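Local atomic coordinates of phosphatidylserine synthase (Haemophilus influenzae, PDB entry 3HSI), a protein that belongs to the phospholipase D superfamily and folds into two similar alpha/beta halves packed together in one chain. Residues Ile132-Lys144 and Gly379-Asn393. Sequence-based numbering, arbitrary orientation.
Sequences INTREVFGVLHVK and GNNLNPRAWRLDAEN
Leu141 pairs in parallel with Ala391, through bonds made by its neighbours Val140 and His142, joining the two phospholipase D-like halves of the chain at their buried interface. Ala391 N gives a nearly straight bond to Val140 O (3.1 Å), and His142 N returns one to Ala391 O. The short, weakly bonded strand 141-142 leads into the HxK sequence characteristic of this superfamily (His142, Lys144) and lies beside the start of strand 391-398.

On one side of this pairing, Ile132 CD1 rests on Ala391 CB (3.8 Å). On the other, the His142 ring has Asp390 OD2 at its edge, 3.1 Å from CD2, with ring and carboxylate planes 67° apart. Val140 CG2 sits above one face of the same ring, toward its rim. The Glu392 carboxylate runs alongside, only 16° from the ring plane, and water 1 links Glu392 OE1 to Asn393 N.

Arg385 bonds across the contact and also positions Asp390. A bend at chi3 (74°) turns its guanidinium so that NE and NH2 grip the Asp390 carboxylate side-on in a salt bridge, while NH1 and NH2 both donate to Val137 O. NH1 also bonds Ile457 O near the C-terminus. Asp390 OD1 takes a further bond from Val140 N, from above the carboxylate plane. Leu389 CB lies against Phe138 O, and its CD2 meets Phe138 CD2 at 4.1 Å. The Phe138 ring makes a cation-pi contact with Arg388 of the second subunit.

Beyond the strand pairing, Tyr154 and Tyr232 hold the Asn393 amide. That amide closes on the backbone of Lys144: OD1 accepts from Lys144 N at 2.9 Å, and ND2 meets a lone pair of Lys144 O at 3.0 Å.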
loop_
_atom_site.group_PDB
_atom_site.type_symbol
_atom_site.label_atom_id
_atom_site.label_comp_id
_atom_site.label_asym_id
_atom_site.label_seq_id
_atom_site.Cartn_x
_atom_site.Cartn_y
_atom_site.Cartn_z
ATOM N N ILE C 132 -2.012 13.170 2.684
ATOM C CA ILE C 132 -2.988 12.195 2.210
ATOM C C ILE C 132 -2.706 10.807 2.808
ATOM O O ILE C 132 -3.540 9.895 2.742
ATOM C CB ILE C 132 -3.019 12.186 0.680
ATOM C CG1 ILE C 132 -3.609 13.523 0.174
ATOM C CG2 ILE C 132 -3.795 10.986 0.130
ATOM C CD1 ILE C 132 -4.983 13.868 0.810
ATOM N N ASN C 133 -1.538 10.650 3.398
ATOM C CA ASN C 133 -1.230 9.434 4.146
ATOM C C ASN C 133 -0.065 9.780 5.034
ATOM O O ASN C 133 0.487 10.877 4.911
ATOM C CB ASN C 133 -0.896 8.246 3.230
ATOM C CG ASN C 133 -1.374 6.924 3.810
ATOM O OD1 ASN C 133 -1.344 6.718 5.025
ATOM N ND2 ASN C 133 -1.820 6.029 2.953
ATOM N N THR C 134 0.313 8.842 5.892
ATOM C CA THR C 134 1.333 9.053 6.920
ATOM C C THR C 134 2.749 9.041 6.342
ATOM O O THR C 134 3.689 9.514 6.981
ATOM C CB THR C 134 1.229 7.990 8.039
ATOM O OG1 THR C 134 1.450 6.699 7.480
ATOM C CG2 THR C 134 -0.136 8.004 8.715
ATOM N N ARG C 135 2.872 8.487 5.137
ATOM C CA ARG C 135 4.101 8.463 4.349
ATOM C C ARG C 135 3.778 8.800 2.905
ATOM O O ARG C 135 2.819 8.261 2.330
ATOM C CB ARG C 135 4.764 7.092 4.415
ATOM C CG ARG C 135 5.871 7.045 5.467
ATOM C CD ARG C 135 5.688 5.891 6.402
ATOM N NE ARG C 135 6.521 6.016 7.603
ATOM C CZ ARG C 135 6.133 5.671 8.839
ATOM N NH1 ARG C 135 4.903 5.184 9.052
ATOM N NH2 ARG C 135 6.972 5.823 9.871
ATOM N N GLU C 136 4.600 9.668 2.324
ATOM C CA GLU C 136 4.447 10.098 0.937
ATOM C C GLU C 136 4.159 8.941 -0.037
ATOM O O GLU C 136 3.285 9.061 -0.888
ATOM C CB GLU C 136 5.680 10.908 0.487
ATOM C CG GLU C 136 5.507 11.545 -0.881
ATOM C CD GLU C 136 6.554 12.611 -1.233
ATOM O OE1 GLU C 136 7.420 12.932 -0.391
ATOM O OE2 GLU C 136 6.504 13.133 -2.376
ATOM N N VAL C 137 4.858 7.821 0.118
ATOM C CA VAL C 137 4.746 6.728 -0.835
ATOM C C VAL C 137 3.343 6.133 -0.876
ATOM O O VAL C 137 2.923 5.645 -1.903
ATOM C CB VAL C 137 5.844 5.612 -0.601
ATOM C CG1 VAL C 137 5.626 4.897 0.695
ATOM C CG2 VAL C 137 5.839 4.616 -1.751
ATOM N N PHE C 138 2.621 6.196 0.240
ATOM C CA PHE C 138 1.281 5.637 0.323
ATOM C C PHE C 138 0.170 6.650 0.062
ATOM O O PHE C 138 -0.988 6.341 0.303
ATOM C CB PHE C 138 1.042 5.039 1.694
ATOM C CG PHE C 138 1.686 3.685 1.913
ATOM C CD1 PHE C 138 2.875 3.577 2.627
ATOM C CD2 PHE C 138 1.047 2.512 1.490
ATOM C CE1 PHE C 138 3.455 2.311 2.895
ATOM C CE2 PHE C 138 1.616 1.232 1.751
ATOM C CZ PHE C 138 2.825 1.141 2.448
ATOM N N GLY C 139 0.513 7.853 -0.391
ATOM C CA GLY C 139 -0.495 8.755 -0.993
ATOM C C GLY C 139 -0.153 10.232 -0.917
ATOM O O GLY C 139 0.295 10.703 0.114
ATOM N N VAL C 140 -0.384 10.949 -2.011
ATOM C CA VAL C 140 -0.177 12.407 -2.098
ATOM C C VAL C 140 -1.414 13.163 -2.629
ATOM O O VAL C 140 -2.357 12.573 -3.192
ATOM C CB VAL C 140 1.059 12.754 -3.017
ATOM C CG1 VAL C 140 2.318 12.032 -2.509
ATOM C CG2 VAL C 140 0.803 12.330 -4.444
ATOM N N LEU C 141 -1.379 14.479 -2.465
ATOM C CA LEU C 141 -2.421 15.327 -2.929
ATOM C C LEU C 141 -2.308 15.516 -4.438
ATOM O O LEU C 141 -1.414 16.202 -4.934
ATOM C CB LEU C 141 -2.353 16.664 -2.184
ATOM C CG LEU C 141 -3.397 17.726 -2.603
ATOM C CD1 LEU C 141 -4.808 17.293 -2.171
ATOM C CD2 LEU C 141 -3.031 19.086 -1.992
ATOM N N HIS C 142 -3.206 14.886 -5.182
ATOM C CA HIS C 142 -3.239 15.068 -6.632
ATOM C C HIS C 142 -4.527 15.768 -7.083
ATOM O O HIS C 142 -4.829 15.776 -8.273
ATOM C CB HIS C 142 -3.147 13.727 -7.344
ATOM C CG HIS C 142 -1.752 13.246 -7.598
ATOM N ND1 HIS C 142 -0.772 14.043 -8.143
ATOM C CD2 HIS C 142 -1.207 12.005 -7.487
ATOM C CE1 HIS C 142 0.337 13.339 -8.305
ATOM N NE2 HIS C 142 0.098 12.096 -7.919
ATOM N N VAL C 143 -5.295 16.312 -6.148
ATOM C CA VAL C 143 -6.435 17.156 -6.469
ATOM C C VAL C 143 -5.918 18.411 -7.209
ATOM O O VAL C 143 -4.918 19.009 -6.778
ATOM C CB VAL C 143 -7.172 17.572 -5.162
ATOM C CG1 VAL C 143 -8.164 18.756 -5.394
ATOM C CG2 VAL C 143 -7.859 16.358 -4.541
ATOM N N LYS C 144 -6.591 18.787 -8.302
ATOM C CA LYS C 144 -6.210 19.953 -9.111
ATOM C C LYS C 144 -7.253 21.037 -9.093
ATOM O O LYS C 144 -8.400 20.809 -8.699
ATOM C CB LYS C 144 -5.973 19.557 -10.577
ATOM C CG LYS C 144 -5.126 18.328 -10.781
ATOM C CD LYS C 144 -3.677 18.540 -10.306
ATOM C CE LYS C 144 -2.898 17.210 -10.285
ATOM N NZ LYS C 144 -1.485 17.445 -9.841
ATOM N N GLY C 379 -6.496 15.208 -13.076
ATOM C CA GLY C 379 -5.104 15.090 -12.719
ATOM C C GLY C 379 -4.712 13.632 -12.562
ATOM O O GLY C 379 -3.565 13.340 -12.246
ATOM N N ASN C 380 -5.644 12.721 -12.826
ATOM C CA ASN C 380 -5.410 11.269 -12.628
ATOM C C ASN C 380 -4.437 10.705 -13.699
ATOM O O ASN C 380 -4.682 10.799 -14.896
ATOM C CB ASN C 380 -6.767 10.540 -12.590
ATOM C CG ASN C 380 -6.656 9.075 -12.197
ATOM O OD1 ASN C 380 -5.800 8.335 -12.681
ATOM N ND2 ASN C 380 -7.546 8.649 -11.328
ATOM N N ASN C 381 -3.317 10.144 -13.244
ATOM C CA ASN C 381 -2.290 9.580 -14.131
ATOM C C ASN C 381 -2.701 8.233 -14.698
ATOM O O ASN C 381 -1.939 7.622 -15.457
ATOM C CB ASN C 381 -0.955 9.395 -13.382
ATOM C CG ASN C 381 -0.260 10.700 -13.076
ATOM O OD1 ASN C 381 -0.258 11.614 -13.887
ATOM N ND2 ASN C 381 0.351 10.788 -11.907
ATOM N N LEU C 382 -3.889 7.743 -14.359
ATOM C CA LEU C 382 -4.311 6.450 -14.909
ATOM C C LEU C 382 -3.289 5.347 -14.619
ATOM O O LEU C 382 -2.904 4.557 -15.509
ATOM C CB LEU C 382 -4.576 6.572 -16.413
ATOM C CG LEU C 382 -5.724 7.551 -16.721
ATOM C CD1 LEU C 382 -5.810 7.886 -18.227
ATOM C CD2 LEU C 382 -7.031 6.955 -16.209
ATOM N N ASN C 383 -2.849 5.297 -13.361
ATOM C CA ASN C 383 -1.903 4.268 -12.898
ATOM C C ASN C 383 -2.383 3.603 -11.600
ATOM O O ASN C 383 -3.280 4.123 -10.955
ATOM C CB ASN C 383 -0.495 4.877 -12.759
ATOM C CG ASN C 383 -0.407 5.994 -11.724
ATOM O OD1 ASN C 383 -1.388 6.398 -11.076
ATOM N ND2 ASN C 383 0.789 6.505 -11.562
ATOM N N PRO C 384 -1.792 2.456 -11.197
ATOM C CA PRO C 384 -2.234 1.852 -9.932
ATOM C C PRO C 384 -2.167 2.740 -8.664
ATOM O O PRO C 384 -3.009 2.549 -7.789
ATOM C CB PRO C 384 -1.305 0.649 -9.773
ATOM C CG PRO C 384 -0.971 0.304 -11.261
ATOM C CD PRO C 384 -0.756 1.640 -11.854
ATOM N N ARG C 385 -1.192 3.653 -8.555
ATOM C CA ARG C 385 -1.132 4.659 -7.445
ATOM C C ARG C 385 -2.430 5.447 -7.341
ATOM O O ARG C 385 -2.986 5.637 -6.248
ATOM C CB ARG C 385 -0.069 5.743 -7.722
ATOM C CG ARG C 385 1.345 5.423 -7.361
ATOM C CD ARG C 385 2.116 6.727 -7.153
ATOM N NE ARG C 385 1.744 7.354 -5.881
ATOM C CZ ARG C 385 2.189 6.962 -4.694
ATOM N NH1 ARG C 385 3.022 5.932 -4.604
ATOM N NH2 ARG C 385 1.792 7.581 -3.584
ATOM N N ALA C 386 -2.853 5.978 -8.491
ATOM C CA ALA C 386 -4.113 6.721 -8.606
ATOM C C ALA C 386 -5.312 5.852 -8.191
ATOM O O ALA C 386 -6.265 6.342 -7.593
ATOM C CB ALA C 386 -4.283 7.250 -10.014
ATOM N N TRP C 387 -5.246 4.553 -8.446
ATOM C CA TRP C 387 -6.369 3.675 -8.079
ATOM C C TRP C 387 -6.447 3.271 -6.609
ATOM O O TRP C 387 -7.425 2.636 -6.166
ATOM C CB TRP C 387 -6.382 2.415 -8.960
ATOM C CG TRP C 387 -7.505 2.443 -9.960
ATOM C CD1 TRP C 387 -8.577 1.590 -10.021
ATOM C CD2 TRP C 387 -7.680 3.389 -11.025
ATOM N NE1 TRP C 387 -9.406 1.950 -11.061
ATOM C CE2 TRP C 387 -8.877 3.054 -11.688
ATOM C CE3 TRP C 387 -6.952 4.508 -11.462
ATOM C CZ2 TRP C 387 -9.359 3.792 -12.780
ATOM C CZ3 TRP C 387 -7.434 5.244 -12.538
ATOM C CH2 TRP C 387 -8.614 4.877 -13.189
ATOM N N ARG C 388 -5.434 3.609 -5.827
ATOM C CA ARG C 388 -5.418 3.066 -4.494
ATOM C C ARG C 388 -4.875 4.038 -3.491
ATOM O O ARG C 388 -5.373 4.111 -2.371
ATOM C CB ARG C 388 -4.581 1.773 -4.497
ATOM C CG ARG C 388 -4.594 1.011 -3.235
ATOM C CD ARG C 388 -3.571 -0.143 -3.309
ATOM N NE ARG C 388 -4.027 -1.319 -4.063
ATOM C CZ ARG C 388 -3.850 -1.518 -5.375
ATOM N NH1 ARG C 388 -3.248 -0.605 -6.139
ATOM N NH2 ARG C 388 -4.295 -2.636 -5.944
ATOM N N LEU C 389 -3.834 4.767 -3.875
ATOM C CA LEU C 389 -3.091 5.558 -2.901
ATOM C C LEU C 389 -3.421 7.059 -2.912
ATOM O O LEU C 389 -3.582 7.652 -1.846
ATOM C CB LEU C 389 -1.588 5.338 -3.055
ATOM C CG LEU C 389 -1.132 3.869 -3.071
ATOM C CD1 LEU C 389 0.342 3.748 -3.442
ATOM C CD2 LEU C 389 -1.415 3.209 -1.718
ATOM N N ASP C 390 -3.542 7.667 -4.088
ATOM C CA ASP C 390 -3.545 9.161 -4.155
ATOM C C ASP C 390 -4.930 9.810 -4.138
ATOM O O ASP C 390 -5.934 9.171 -4.467
ATOM C CB ASP C 390 -2.751 9.667 -5.359
ATOM C CG ASP C 390 -1.291 9.182 -5.372
ATOM O OD1 ASP C 390 -0.705 8.905 -4.309
ATOM O OD2 ASP C 390 -0.700 9.102 -6.464
ATOM N N ALA C 391 -4.989 11.081 -3.740
ATOM C CA ALA C 391 -6.260 11.781 -3.751
ATOM C C ALA C 391 -6.379 12.515 -5.074
ATOM O O ALA C 391 -5.487 13.267 -5.465
ATOM C CB ALA C 391 -6.400 12.710 -2.544
ATOM N N GLU C 392 -7.472 12.248 -5.787
ATOM C CA GLU C 392 -7.645 12.715 -7.158
ATOM C C GLU C 392 -8.953 13.450 -7.354
ATOM O O GLU C 392 -9.918 13.257 -6.584
ATOM C CB GLU C 392 -7.623 11.524 -8.137
ATOM C CG GLU C 392 -6.460 10.537 -7.945
ATOM C CD GLU C 392 -5.215 10.959 -8.712
ATOM O OE1 GLU C 392 -5.227 12.040 -9.349
ATOM O OE2 GLU C 392 -4.225 10.203 -8.699
ATOM N N ASN C 393 -9.009 14.277 -8.402
ATOM C CA ASN C 393 -10.300 14.804 -8.811
ATOM C C ASN C 393 -10.467 14.888 -10.339
ATOM O O ASN C 393 -9.560 14.535 -11.090
ATOM C CB ASN C 393 -10.638 16.105 -8.090
ATOM C CG ASN C 393 -9.822 17.295 -8.589
ATOM O OD1 ASN C 393 -8.792 17.136 -9.249
ATOM N ND2 ASN C 393 -10.279 18.505 -8.246
HETATM O O HOH W 1 -6.289 14.689 -9.847
#